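Local atomic coordinates of potential RNA-dependent RNA polymerase (PDB entry 5I62), a protein that catalyses template-directed synthesis of RNA from ribonucleoside triphosphates and is thought to serve both transcription and replication of the viral double-stranded RNA genome. Residues K53-I58 against S418-L423; K109-A114 against Q274-E279; C160-D165 against C169-N174; V231-S236 against T397-W402; M442-Y447 against P480-N485. All blocks are in the same frame, centred on the assembly; numbering follows the deposited sequence.

Interaction 1. Residues K53-I58 against S418-L423; sequences KKLVSI and STMRAL
The capped start of helix 419-427, with Ser418 as its N-cap, meets helix 44-55 here, and Leu55 reaches over to Thr419 and Met420. Helix 419-427 directly follows the three-stranded sheet 395-398, 401-404, 416-417. Leu55 has CG anti to the backbone N (chi1 -175°), which directs both methyls to helix 419-427. Leu55 CD1 lies 3.7 Å from Thr419 OG1. Leu55 CD2 packs on Met420 CG at 3.8 Å. The threonine oxygen faces both branches of the leucine, although its polar partners are others. Trp51 NE1 and a carboxylate oxygen of Glu69 both hydrogen-bond to Thr419 OG1. Ser418 OG accepts from Arg421 N at 3.0 Å, in a nearly straight bond (174°). Glu69 also bonds Ser418 OG and Met420 N, so one carboxylate grips three groups at the start of the helix. That negative charge at a helix N-terminus is probably favourable. Around the contact, helix 63-73 brings Glu69 to the cap, His457 touches both Leu55 and Thr419, and Phe463 of helix 460-469 packs against Thr419.

Interaction 2. Residues K109-A114 against Q274-E279; sequences KAISAA and QSVAKE
Ile111 of helix 108-116 bridges to Val276 and Glu279, one helical turn apart on helix 271-284. It is a helix-to-helix contact in the polymerase domain. The second helix follows strand 257-261 of the palm sheet. From CB, the isoleucine splits into two arms. Ile111 CG1 is anti to the carbonyl carbon (chi1 -65°) and faces Val276 CG1 at a loose 4.3 Å. Beyond it, Ile111 CD1 lies 3.9 Å from Glu279 OE1. The other arm, Ile111 CG2, goes to the same carboxylate, 3.8 Å from Glu279 CD. The two side chains cross at about a right angle. Glu279 is extended through chi2 (175°), which carries its charged end across to the isoleucine methyls. No hydrogen bond joins the two segments. The charge is met by Lys115, just along the first helix, in a salt bridge to Glu279 OE2. The carboxylate thus has an ionic partner while it lies against hydrocarbon. That same oxygen makes the shortest approach across the contact, with Glu279 OE2 3.6 Å from Ile111 CG2.

Interaction 3. Residues C160-D165 against C169-N174; sequences CDVYMD and CVMRQN
Asp161 with Arg172 and Tyr163 with Val170 are the hydrogen-bonded pairs of an antiparallel beta hairpin, whose strands run at 159° to each other. Each pair is joined by two backbone bonds. Arg172 N gives to Asp161 O at 2.8 Å, and Asp161 N bonds Arg172 O in return. Val170 N gives to Tyr163 O at 2.7 Å, and Tyr163 N bonds Val170 O. Strand 168-173 also pairs with strand 176-189, so the hairpin extends a larger mixed sheet. Cys160, Val162, Met164, Cys169, Met171 and Gln173 share one face. There the Val162 and Met171 side chains cross at a slant, with Val162 CG1 3.9 Å from Met171 CG. The bent Met164 chain brings SD to Cys169 CB. Helix 208-228 packs on this face at Cys160, Val162 and Gln173. On the other face Asp161 makes a salt bridge with Arg296. Tyr163 there sets CG between backbone N and carbonyl carbon (chi1 57°), which puts one ring face against Val170. In this CH-pi contact Val170 CB sits above the Tyr163 ring, offset toward the rim, 3.9 Å from its centroid.

Interaction 4. Residues V231-S236 against T397-W402; sequences VPAWVS and TYLRRW
Ala233 CB rests on Leu399 CD1 at 3.8 Å, where loop 231-236 meets a type I' beta turn, Tyr398 to Arg401. The turn joins strands 395-398 and 401-404, a hairpin whose place after the palm strands is consistent with polymerase motif E. Leu399 has positive phi (57°), as this turn requires. Leu399 CG lies over the centre of the Tyr398 ring face, 3.7 Å above the plane. With CG anti to the carbonyl carbon and chi2 extended, Leu399 CD1 reaches Ala233. One water links Ala233 N and Tyr398 OH. It accepts from Ala233 N at 3.0 Å. The same water lies 2.9 Å from Tyr398 OH, in the ring plane. Arg401 folds back to the turn, and Arg401 NH1 gives to Leu399 O at 2.7 Å, with the oxygen in the guanidinium plane. Leu357 of strand 355-357 touches Ala233 and Tyr398. Asp360, in the Gly-Asp-Asp motif, touches Tyr398 and Leu399, and helix 237-250 packs on the same two residues.

Interaction 5. Residues M442-Y447 against P480-N485; sequences MVTLRY and PGFLDN
Thr444 OG1 takes part in two weak hydrogen bonds, to Glu440 O in the preceding turn and to Thr473 OG1, while the methyl of the same residue meets Phe482. Thr444 lies on helix 441-451, and Phe482 on the loop that leads into helix 486-491. Helix 441-451 belongs to the C-terminal part of the chain, after the palm strands, probably the thumb as in related polymerases. Thr444 puts OG1 beside its backbone N (chi1 -58°). This leaves CG2 anti to N, facing the ring. Thr444 CG2 approaches Phe482 CE2 at 3.7 Å. Leu445, the next residue, supplies the second surface. Leu445 CD2 is 3.6 Å from Phe482 CZ. Leu445 CG is also close, 3.9 Å from Phe482 CZ, and sits at the edge of the ring in its plane. The two methyls approach the ring at a slant. Phe482 has its own CG anti to the backbone N (chi1 179°), which brings the ring up to helix 441-451. The Phe482 side chain also touches Lys441 and Leu448 of that helix, and Glu489 of helix 486-491. The loop turns tightly after the phenylalanine, where Asn485 N bonds Phe482 O at 3.1 Å. No hydrogen bond crosses between the segments. Between these two segments the contact is therefore apolar, with the threonine hydroxyl turned to partners other than the ring.

In the fold
Interaction 4 lies nearest the centre of the chain and touches the Gly-Asp-Asp hairpin. It is probably the contact nearest the catalytic centre, since Gly-Asp-Asp is palm motif C of viral RNA polymerases. It meets interaction 1 through Arg400 NE and Arg421 NH2, which lie 3.2 Å apart despite like charge. Interaction 5 lies close to interaction 1, about 7 Å between nearest atoms, without touching it. Interactions 2 and 3 lie across the chain's centre from interaction 1, and interaction 3 is about 51 Å from it, centre to centre. Along the chain, interactions 2, 3 and 4 are nested inside the loop closed by interaction 1. Interactions 2 and 4 cross along the chain, though their nearest atoms are about 10 Å apart.

Interaction 1. Residues K53-I58 against S418-L423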
# COMPACT_ATOMS: atom_id res chain seq x y z
N LYS A 53 -30.90 -0.00 0.07
CA LYS A 53 -32.20 -0.65 0.24
C LYS A 53 -32.11 -2.16 0.13
O LYS A 53 -32.89 -2.87 0.76
CB LYS A 53 -33.20 -0.13 -0.78
CG LYS A 53 -33.58 1.32 -0.64
CD LYS A 53 -34.59 1.68 -1.72
CE LYS A 53 -34.78 3.17 -1.84
NZ LYS A 53 -35.67 3.50 -2.98
N LYS A 54 -31.19 -2.66 -0.69
CA LYS A 54 -31.01 -4.10 -0.86
C LYS A 54 -29.90 -4.67 0.03
O LYS A 54 -30.01 -5.81 0.50
CB LYS A 54 -30.69 -4.45 -2.31
CG LYS A 54 -30.75 -3.48 -3.36
CD LYS A 54 -30.62 -4.13 -4.73
CE LYS A 54 -30.47 -2.96 -5.65
NZ LYS A 54 -30.35 -3.51 -6.94
N LEU A 55 -28.83 -3.90 0.26
CA LEU A 55 -27.76 -4.34 1.16
C LEU A 55 -28.33 -4.70 2.53
O LEU A 55 -27.98 -5.74 3.10
CB LEU A 55 -26.71 -3.24 1.32
CG LEU A 55 -25.49 -3.63 2.16
CD1 LEU A 55 -24.81 -4.83 1.54
CD2 LEU A 55 -24.52 -2.47 2.30
N VAL A 56 -29.25 -3.88 3.02
CA VAL A 56 -29.76 -3.96 4.38
C VAL A 56 -30.38 -5.32 4.67
O VAL A 56 -30.51 -5.71 5.83
CB VAL A 56 -30.76 -2.81 4.59
CG1 VAL A 56 -32.14 -3.19 4.05
CG2 VAL A 56 -30.81 -2.39 6.04
N SER A 57 -30.73 -6.08 3.62
CA SER A 57 -31.28 -7.42 3.77
C SER A 57 -30.34 -8.40 4.47
O SER A 57 -30.80 -9.44 4.94
CB SER A 57 -31.67 -7.94 2.39
OG SER A 57 -30.53 -8.31 1.64
N ILE A 58 -29.04 -8.11 4.53
CA ILE A 58 -28.12 -9.02 5.21
C ILE A 58 -27.99 -8.75 6.70
O ILE A 58 -27.30 -9.50 7.39
CB ILE A 58 -26.69 -8.97 4.63
CG1 ILE A 58 -26.08 -7.60 4.90
CG2 ILE A 58 -26.69 -9.29 3.15
CD1 ILE A 58 -24.63 -7.43 4.50
N SER A 418 -16.33 -4.37 1.01
CA SER A 418 -17.53 -3.55 1.17
C SER A 418 -18.10 -3.16 -0.19
O SER A 418 -17.41 -2.54 -1.00
CB SER A 418 -17.20 -2.30 1.96
OG SER A 418 -18.27 -1.37 1.89
N THR A 419 -19.37 -3.50 -0.44
CA THR A 419 -20.03 -2.99 -1.64
C THR A 419 -20.17 -1.48 -1.59
O THR A 419 -20.15 -0.81 -2.64
CB THR A 419 -21.40 -3.64 -1.84
OG1 THR A 419 -22.23 -3.40 -0.68
CG2 THR A 419 -21.26 -5.14 -2.08
N MET A 420 -20.33 -0.91 -0.39
CA MET A 420 -20.45 0.54 -0.29
C MET A 420 -19.15 1.22 -0.70
O MET A 420 -19.15 2.19 -1.46
CB MET A 420 -20.86 0.97 1.12
CG MET A 420 -22.29 0.56 1.53
SD MET A 420 -23.59 1.24 0.45
CE MET A 420 -23.19 2.96 0.46
N ARG A 421 -18.02 0.70 -0.21
CA ARG A 421 -16.73 1.22 -0.66
C ARG A 421 -16.56 1.05 -2.16
O ARG A 421 -16.07 1.96 -2.84
CB ARG A 421 -15.60 0.53 0.09
CG ARG A 421 -14.21 1.09 -0.25
CD ARG A 421 -13.21 0.58 0.76
NE ARG A 421 -11.86 1.14 0.63
CZ ARG A 421 -11.48 2.32 1.12
NH1 ARG A 421 -12.35 3.12 1.73
NH2 ARG A 421 -10.22 2.70 0.98
N ALA A 422 -16.97 -0.10 -2.70
CA ALA A 422 -16.89 -0.33 -4.14
C ALA A 422 -17.68 0.73 -4.90
O ALA A 422 -17.19 1.30 -5.88
CB ALA A 422 -17.38 -1.73 -4.48
N LEU A 423 -18.92 1.00 -4.46
CA LEU A 423 -19.76 1.97 -5.16
C LEU A 423 -19.12 3.35 -5.18
O LEU A 423 -19.16 4.05 -6.20
CB LEU A 423 -21.13 2.06 -4.50
CG LEU A 423 -22.10 0.93 -4.82
CD1 LEU A 423 -23.38 1.14 -4.03
CD2 LEU A 423 -22.38 0.94 -6.33

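Interaction 2. Residues K109-A114 against Q274-E279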
# COMPACT_ATOMS: atom_id res chain seq x y z
N LYS A 109 14.20 -11.42 22.35
CA LYS A 109 13.51 -12.70 22.15
C LYS A 109 12.51 -12.63 21.01
O LYS A 109 12.31 -13.61 20.28
CB LYS A 109 12.80 -13.13 23.44
CG LYS A 109 13.73 -13.28 24.65
CD LYS A 109 13.09 -14.13 25.77
CE LYS A 109 11.77 -13.54 26.27
NZ LYS A 109 11.09 -14.40 27.31
N ALA A 110 11.86 -11.48 20.84
CA ALA A 110 10.92 -11.32 19.73
C ALA A 110 11.64 -11.31 18.38
O ALA A 110 11.12 -11.84 17.39
CB ALA A 110 10.10 -10.06 19.92
N ILE A 111 12.82 -10.70 18.33
CA ILE A 111 13.61 -10.70 17.11
C ILE A 111 14.05 -12.12 16.75
O ILE A 111 14.00 -12.52 15.59
CB ILE A 111 14.82 -9.74 17.25
CG1 ILE A 111 14.35 -8.29 17.39
CG2 ILE A 111 15.76 -9.86 16.05
CD1 ILE A 111 15.44 -7.33 17.84
N SER A 112 14.46 -12.90 17.76
CA SER A 112 14.78 -14.31 17.52
C SER A 112 13.56 -15.09 17.04
O SER A 112 13.69 -15.97 16.19
CB SER A 112 15.34 -14.97 18.79
OG SER A 112 16.61 -14.43 19.13
N ALA A 113 12.39 -14.83 17.62
CA ALA A 113 11.18 -15.51 17.18
C ALA A 113 10.90 -15.22 15.71
O ALA A 113 10.57 -16.13 14.93
CB ALA A 113 10.00 -15.10 18.06
N ALA A 114 11.06 -13.97 15.29
CA ALA A 114 10.82 -13.63 13.89
C ALA A 114 11.79 -14.37 12.97
O ALA A 114 11.39 -14.92 11.93
CB ALA A 114 10.91 -12.13 13.70
N GLN A 274 14.02 0.94 12.37
CA GLN A 274 14.93 0.72 11.25
C GLN A 274 16.02 -0.28 11.62
O GLN A 274 16.40 -1.14 10.81
CB GLN A 274 15.55 2.05 10.81
CG GLN A 274 14.55 3.07 10.24
CD GLN A 274 15.09 4.52 10.31
OE1 GLN A 274 16.30 4.75 10.20
NE2 GLN A 274 14.18 5.48 10.52
N SER A 275 16.55 -0.19 12.84
CA SER A 275 17.64 -1.09 13.20
C SER A 275 17.15 -2.52 13.32
O SER A 275 17.94 -3.45 13.12
CB SER A 275 18.32 -0.64 14.50
OG SER A 275 17.39 -0.76 15.56
N VAL A 276 15.87 -2.73 13.64
CA VAL A 276 15.31 -4.08 13.67
C VAL A 276 15.18 -4.63 12.25
O VAL A 276 15.53 -5.79 11.99
CB VAL A 276 13.95 -4.11 14.39
CG1 VAL A 276 13.35 -5.52 14.30
CG2 VAL A 276 14.10 -3.69 15.84
N ALA A 277 14.65 -3.82 11.33
CA ALA A 277 14.63 -4.21 9.92
C ALA A 277 16.02 -4.59 9.45
O ALA A 277 16.20 -5.60 8.76
CB ALA A 277 14.06 -3.08 9.05
N LYS A 278 17.03 -3.80 9.82
CA LYS A 278 18.37 -4.08 9.34
C LYS A 278 18.89 -5.40 9.89
O LYS A 278 19.60 -6.13 9.20
CB LYS A 278 19.32 -2.95 9.73
CG LYS A 278 20.70 -3.09 9.12
CD LYS A 278 21.58 -1.90 9.53
CE LYS A 278 23.00 -2.09 9.05
NZ LYS A 278 23.85 -0.94 9.48
N GLU A 279 18.54 -5.71 11.14
CA GLU A 279 18.98 -6.97 11.74
C GLU A 279 18.33 -8.17 11.07
O GLU A 279 18.98 -9.19 10.83
CB GLU A 279 18.69 -6.97 13.25
CG GLU A 279 19.31 -8.18 13.93
CD GLU A 279 19.16 -8.18 15.45
OE1 GLU A 279 18.92 -7.10 16.04
OE2 GLU A 279 19.31 -9.26 16.05

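Interaction 3. Residues C160-D165 against C169-N174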
# COMPACT_ATOMS: atom_id res chain seq x y z
N CYS A 160 24.98 1.78 -11.48
CA CYS A 160 24.81 2.87 -10.54
C CYS A 160 25.28 2.45 -9.15
O CYS A 160 25.32 1.26 -8.82
CB CYS A 160 23.36 3.38 -10.49
SG CYS A 160 22.10 2.14 -10.05
N ASP A 161 25.67 3.45 -8.38
CA ASP A 161 26.12 3.31 -7.00
C ASP A 161 25.48 4.46 -6.24
O ASP A 161 25.61 5.61 -6.68
CB ASP A 161 27.65 3.37 -6.91
CG ASP A 161 28.16 3.22 -5.48
OD1 ASP A 161 27.54 2.49 -4.68
OD2 ASP A 161 29.20 3.84 -5.16
N VAL A 162 24.76 4.17 -5.16
CA VAL A 162 24.09 5.20 -4.38
C VAL A 162 24.49 5.06 -2.91
O VAL A 162 24.68 3.95 -2.42
CB VAL A 162 22.54 5.15 -4.54
CG1 VAL A 162 22.13 5.31 -6.02
CG2 VAL A 162 21.96 3.85 -3.97
N TYR A 163 24.64 6.20 -2.22
CA TYR A 163 24.98 6.17 -0.80
C TYR A 163 24.77 7.55 -0.22
O TYR A 163 24.77 8.54 -0.95
CB TYR A 163 26.42 5.69 -0.56
CG TYR A 163 27.49 6.52 -1.26
CD1 TYR A 163 27.93 6.18 -2.54
CD2 TYR A 163 28.07 7.63 -0.65
CE1 TYR A 163 28.92 6.91 -3.18
CE2 TYR A 163 29.05 8.38 -1.29
CZ TYR A 163 29.47 8.01 -2.56
OH TYR A 163 30.44 8.74 -3.20
N MET A 164 24.58 7.60 1.10
CA MET A 164 24.50 8.86 1.81
C MET A 164 25.89 9.38 2.12
O MET A 164 26.78 8.62 2.51
CB MET A 164 23.70 8.72 3.11
CG MET A 164 22.24 8.25 2.89
SD MET A 164 21.24 9.41 1.91
CE MET A 164 21.38 10.92 2.85
N ASP A 165 26.09 10.68 1.94
CA ASP A 165 27.32 11.37 2.31
C ASP A 165 26.89 12.54 3.18
O ASP A 165 26.56 13.61 2.67
CB ASP A 165 28.11 11.81 1.10
CG ASP A 165 29.44 12.46 1.48
OD1 ASP A 165 29.70 12.68 2.68
OD2 ASP A 165 30.22 12.77 0.57
N CYS A 169 22.46 12.47 -0.74
CA CYS A 169 22.42 11.16 -1.39
C CYS A 169 23.25 11.25 -2.66
O CYS A 169 22.86 11.93 -3.61
CB CYS A 169 20.98 10.76 -1.69
SG CYS A 169 20.80 9.20 -2.59
N VAL A 170 24.40 10.59 -2.68
CA VAL A 170 25.24 10.58 -3.88
C VAL A 170 24.76 9.47 -4.80
O VAL A 170 24.53 8.34 -4.36
CB VAL A 170 26.71 10.41 -3.50
CG1 VAL A 170 27.57 10.27 -4.76
CG2 VAL A 170 27.18 11.59 -2.64
N MET A 171 24.60 9.79 -6.09
CA MET A 171 24.20 8.80 -7.10
C MET A 171 25.18 8.87 -8.26
O MET A 171 25.16 9.82 -9.04
CB MET A 171 22.78 9.05 -7.58
CG MET A 171 21.77 9.19 -6.44
SD MET A 171 20.07 9.01 -6.99
CE MET A 171 19.98 10.24 -8.32
N ARG A 172 26.04 7.86 -8.36
CA ARG A 172 26.90 7.70 -9.54
C ARG A 172 26.16 6.83 -10.55
O ARG A 172 25.83 5.68 -10.26
CB ARG A 172 28.24 7.06 -9.18
CG ARG A 172 29.24 7.97 -8.52
CD ARG A 172 29.91 8.93 -9.52
NE ARG A 172 30.60 8.27 -10.63
CZ ARG A 172 31.18 8.91 -11.64
NH1 ARG A 172 31.16 10.25 -11.68
NH2 ARG A 172 31.79 8.23 -12.61
N GLN A 173 25.89 7.38 -11.73
CA GLN A 173 25.09 6.69 -12.74
C GLN A 173 25.85 6.73 -14.05
O GLN A 173 25.97 7.80 -14.65
CB GLN A 173 23.72 7.35 -12.91
CG GLN A 173 22.91 7.45 -11.64
CD GLN A 173 21.57 8.12 -11.84
OE1 GLN A 173 20.80 8.25 -10.89
NE2 GLN A 173 21.26 8.54 -13.09
N ASN A 174 26.35 5.57 -14.48
CA ASN A 174 27.06 5.41 -15.75
C ASN A 174 27.90 6.63 -16.12
O ASN A 174 27.65 7.28 -17.13
CB ASN A 174 26.07 5.11 -16.88
CG ASN A 174 26.75 4.61 -18.14
OD1 ASN A 174 27.91 4.22 -18.10
ND2 ASN A 174 26.03 4.63 -19.27

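Interaction 4. Residues V231-S236 against T397-W402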
# COMPACT_ATOMS: atom_id res chain seq x y z
N VAL A 231 4.29 -14.44 3.96
CA VAL A 231 3.43 -13.26 4.04
C VAL A 231 2.29 -13.46 3.05
O VAL A 231 2.45 -13.13 1.87
CB VAL A 231 4.20 -11.97 3.74
CG1 VAL A 231 3.26 -10.74 3.76
CG2 VAL A 231 5.35 -11.80 4.72
N PRO A 232 1.15 -14.00 3.47
CA PRO A 232 0.10 -14.36 2.50
C PRO A 232 -0.38 -13.19 1.65
O PRO A 232 -0.71 -13.40 0.49
CB PRO A 232 -1.03 -14.91 3.39
CG PRO A 232 -0.31 -15.45 4.62
CD PRO A 232 0.84 -14.46 4.85
N ALA A 233 -0.42 -11.96 2.20
CA ALA A 233 -0.88 -10.81 1.42
C ALA A 233 0.04 -10.51 0.24
O ALA A 233 -0.39 -9.83 -0.71
CB ALA A 233 -1.01 -9.58 2.31
N TRP A 234 1.28 -10.97 0.27
CA TRP A 234 2.16 -10.87 -0.89
C TRP A 234 1.84 -11.91 -1.95
O TRP A 234 2.35 -11.82 -3.07
CB TRP A 234 3.64 -11.03 -0.49
CG TRP A 234 4.20 -9.87 0.26
CD1 TRP A 234 3.60 -8.66 0.48
CD2 TRP A 234 5.49 -9.80 0.89
NE1 TRP A 234 4.44 -7.85 1.22
CE2 TRP A 234 5.60 -8.53 1.48
CE3 TRP A 234 6.55 -10.70 1.00
CZ2 TRP A 234 6.74 -8.13 2.19
CZ3 TRP A 234 7.67 -10.30 1.70
CH2 TRP A 234 7.76 -9.03 2.29
N VAL A 235 1.03 -12.91 -1.62
CA VAL A 235 0.73 -13.96 -2.59
C VAL A 235 -0.62 -13.67 -3.23
O VAL A 235 -0.72 -13.50 -4.45
CB VAL A 235 0.76 -15.35 -1.94
CG1 VAL A 235 0.43 -16.44 -2.98
CG2 VAL A 235 2.12 -15.61 -1.31
N SER A 236 -1.68 -13.62 -2.42
CA SER A 236 -3.02 -13.44 -2.96
C SER A 236 -4.01 -13.27 -1.82
O SER A 236 -3.72 -13.61 -0.67
CB SER A 236 -3.45 -14.64 -3.81
OG SER A 236 -3.70 -15.75 -2.96
N THR A 397 -11.46 -7.80 10.60
CA THR A 397 -11.26 -7.05 9.37
C THR A 397 -9.76 -6.97 9.14
O THR A 397 -9.00 -6.74 10.08
CB THR A 397 -11.88 -5.65 9.44
OG1 THR A 397 -11.33 -4.95 10.56
CG2 THR A 397 -13.39 -5.74 9.61
N TYR A 398 -9.35 -7.17 7.90
CA TYR A 398 -7.95 -7.18 7.53
C TYR A 398 -7.89 -6.79 6.06
O TYR A 398 -8.62 -7.38 5.26
CB TYR A 398 -7.32 -8.56 7.76
CG TYR A 398 -5.85 -8.66 7.42
CD1 TYR A 398 -4.93 -7.76 7.95
CD2 TYR A 398 -5.39 -9.65 6.55
CE1 TYR A 398 -3.58 -7.86 7.63
CE2 TYR A 398 -4.03 -9.75 6.24
CZ TYR A 398 -3.14 -8.84 6.78
OH TYR A 398 -1.79 -8.94 6.48
N LEU A 399 -7.08 -5.79 5.74
CA LEU A 399 -6.93 -5.26 4.37
C LEU A 399 -8.28 -4.82 3.80
O LEU A 399 -8.56 -5.02 2.63
CB LEU A 399 -6.27 -6.29 3.45
CG LEU A 399 -4.91 -6.82 3.93
CD1 LEU A 399 -4.33 -7.81 2.92
CD2 LEU A 399 -3.93 -5.68 4.22
N ARG A 400 -9.10 -4.22 4.66
CA ARG A 400 -10.44 -3.73 4.32
C ARG A 400 -11.36 -4.84 3.80
O ARG A 400 -12.29 -4.58 3.03
CB ARG A 400 -10.37 -2.58 3.32
CG ARG A 400 -9.78 -1.30 3.93
CD ARG A 400 -9.84 -0.15 2.93
NE ARG A 400 -8.71 0.78 3.07
CZ ARG A 400 -8.57 1.66 4.06
NH1 ARG A 400 -9.49 1.74 5.02
NH2 ARG A 400 -7.51 2.46 4.09
N ARG A 401 -11.14 -6.08 4.26
CA ARG A 401 -12.07 -7.18 4.02
C ARG A 401 -12.55 -7.73 5.35
O ARG A 401 -11.77 -7.88 6.30
CB ARG A 401 -11.43 -8.33 3.24
CG ARG A 401 -11.47 -8.18 1.74
CD ARG A 401 -10.26 -7.45 1.30
NE ARG A 401 -10.11 -7.42 -0.16
CZ ARG A 401 -9.31 -6.54 -0.76
NH1 ARG A 401 -8.66 -5.65 -0.02
NH2 ARG A 401 -9.18 -6.55 -2.09
N TRP A 402 -13.83 -8.09 5.40
CA TRP A 402 -14.47 -8.68 6.57
C TRP A 402 -14.43 -10.19 6.46
O TRP A 402 -14.64 -10.75 5.38
CB TRP A 402 -15.90 -8.18 6.66
CG TRP A 402 -16.83 -8.79 7.66
CD1 TRP A 402 -17.10 -8.32 8.91
CD2 TRP A 402 -17.69 -9.93 7.47
NE1 TRP A 402 -18.05 -9.10 9.52
CE2 TRP A 402 -18.43 -10.10 8.65
CE3 TRP A 402 -17.89 -10.82 6.41
CZ2 TRP A 402 -19.35 -11.12 8.82
CZ3 TRP A 402 -18.81 -11.84 6.57
CH2 TRP A 402 -19.54 -11.97 7.76
O HOH W 1 -0.75 -11.30 5.12

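Interaction 5. Residues M442-Y447 against P480-N485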
# COMPACT_ATOMS: atom_id res chain seq x y z
N MET A 442 -10.81 1.72 -21.01
CA MET A 442 -10.05 1.84 -19.77
C MET A 442 -10.97 2.18 -18.60
O MET A 442 -10.72 1.74 -17.46
CB MET A 442 -8.93 2.87 -19.93
CG MET A 442 -7.80 2.33 -20.82
SD MET A 442 -6.35 3.38 -21.05
CE MET A 442 -5.38 2.97 -19.60
N VAL A 443 -12.04 2.93 -18.84
CA VAL A 443 -13.05 3.14 -17.80
C VAL A 443 -13.62 1.80 -17.34
O VAL A 443 -13.69 1.51 -16.14
CB VAL A 443 -14.17 4.08 -18.30
CG1 VAL A 443 -15.24 4.24 -17.23
CG2 VAL A 443 -13.61 5.45 -18.68
N THR A 444 -14.03 0.97 -18.30
CA THR A 444 -14.62 -0.32 -17.99
C THR A 444 -13.64 -1.24 -17.28
O THR A 444 -14.03 -1.99 -16.37
CB THR A 444 -15.14 -0.99 -19.27
OG1 THR A 444 -16.10 -0.13 -19.90
CG2 THR A 444 -15.80 -2.33 -18.94
N LEU A 445 -12.37 -1.24 -17.70
CA LEU A 445 -11.38 -2.04 -17.01
C LEU A 445 -11.26 -1.63 -15.55
O LEU A 445 -11.13 -2.48 -14.67
CB LEU A 445 -10.03 -1.94 -17.71
CG LEU A 445 -9.98 -2.64 -19.08
CD1 LEU A 445 -8.72 -2.28 -19.80
CD2 LEU A 445 -10.07 -4.15 -18.90
N ARG A 446 -11.30 -0.31 -15.28
CA ARG A 446 -11.26 0.14 -13.89
C ARG A 446 -12.48 -0.34 -13.12
O ARG A 446 -12.34 -0.86 -12.00
CB ARG A 446 -11.14 1.67 -13.84
CG ARG A 446 -11.08 2.25 -12.41
CD ARG A 446 -10.96 3.78 -12.43
NE ARG A 446 -11.04 4.34 -11.08
CZ ARG A 446 -12.17 4.66 -10.47
NH1 ARG A 446 -13.34 4.50 -11.09
NH2 ARG A 446 -12.14 5.13 -9.23
N TYR A 447 -13.68 -0.21 -13.70
CA TYR A 447 -14.89 -0.72 -13.07
C TYR A 447 -14.74 -2.18 -12.66
O TYR A 447 -15.11 -2.57 -11.55
CB TYR A 447 -16.10 -0.61 -14.00
CG TYR A 447 -16.65 0.76 -14.28
CD1 TYR A 447 -16.38 1.85 -13.46
CD2 TYR A 447 -17.48 0.95 -15.39
CE1 TYR A 447 -16.92 3.10 -13.74
CE2 TYR A 447 -18.02 2.18 -15.67
CZ TYR A 447 -17.73 3.25 -14.86
OH TYR A 447 -18.28 4.48 -15.16
N PRO A 480 -18.29 -4.71 -28.20
CA PRO A 480 -18.13 -5.94 -29.00
C PRO A 480 -16.72 -6.52 -28.88
O PRO A 480 -15.72 -5.80 -29.00
CB PRO A 480 -18.43 -5.47 -30.43
CG PRO A 480 -19.32 -4.27 -30.26
CD PRO A 480 -18.81 -3.58 -29.00
N GLY A 481 -16.65 -7.82 -28.62
CA GLY A 481 -15.40 -8.53 -28.45
C GLY A 481 -14.70 -8.32 -27.12
O GLY A 481 -13.78 -9.09 -26.79
N PHE A 482 -15.12 -7.34 -26.32
CA PHE A 482 -14.32 -6.91 -25.17
C PHE A 482 -14.11 -8.05 -24.18
O PHE A 482 -12.97 -8.38 -23.83
CB PHE A 482 -14.99 -5.72 -24.50
CG PHE A 482 -14.26 -5.22 -23.30
CD1 PHE A 482 -13.09 -4.50 -23.44
CD2 PHE A 482 -14.74 -5.46 -22.03
CE1 PHE A 482 -12.41 -4.03 -22.34
CE2 PHE A 482 -14.07 -4.99 -20.92
CZ PHE A 482 -12.90 -4.27 -21.07
N LEU A 483 -15.20 -8.65 -23.70
CA LEU A 483 -15.09 -9.69 -22.69
C LEU A 483 -14.32 -10.90 -23.22
O LEU A 483 -13.55 -11.53 -22.49
CB LEU A 483 -16.48 -10.10 -22.20
CG LEU A 483 -17.17 -9.09 -21.28
CD1 LEU A 483 -18.53 -9.61 -20.84
CD2 LEU A 483 -16.30 -8.77 -20.07
N ASP A 484 -14.52 -11.24 -24.50
CA ASP A 484 -13.86 -12.38 -25.11
C ASP A 484 -12.36 -12.17 -25.31
O ASP A 484 -11.64 -13.15 -25.51
CB ASP A 484 -14.50 -12.70 -26.46
CG ASP A 484 -15.81 -13.45 -26.33
OD1 ASP A 484 -16.02 -14.07 -25.26
OD2 ASP A 484 -16.62 -13.42 -27.28
N ASN A 485 -11.89 -10.92 -25.27
CA ASN A 485 -10.47 -10.63 -25.49
C ASN A 485 -9.89 -9.86 -24.32
O ASN A 485 -8.99 -9.03 -24.50
CB ASN A 485 -10.27 -9.86 -26.80
CG ASN A 485 -11.10 -10.42 -27.96
OD1 ASN A 485 -11.94 -9.72 -28.53
ND2 ASN A 485 -10.87 -11.68 -28.31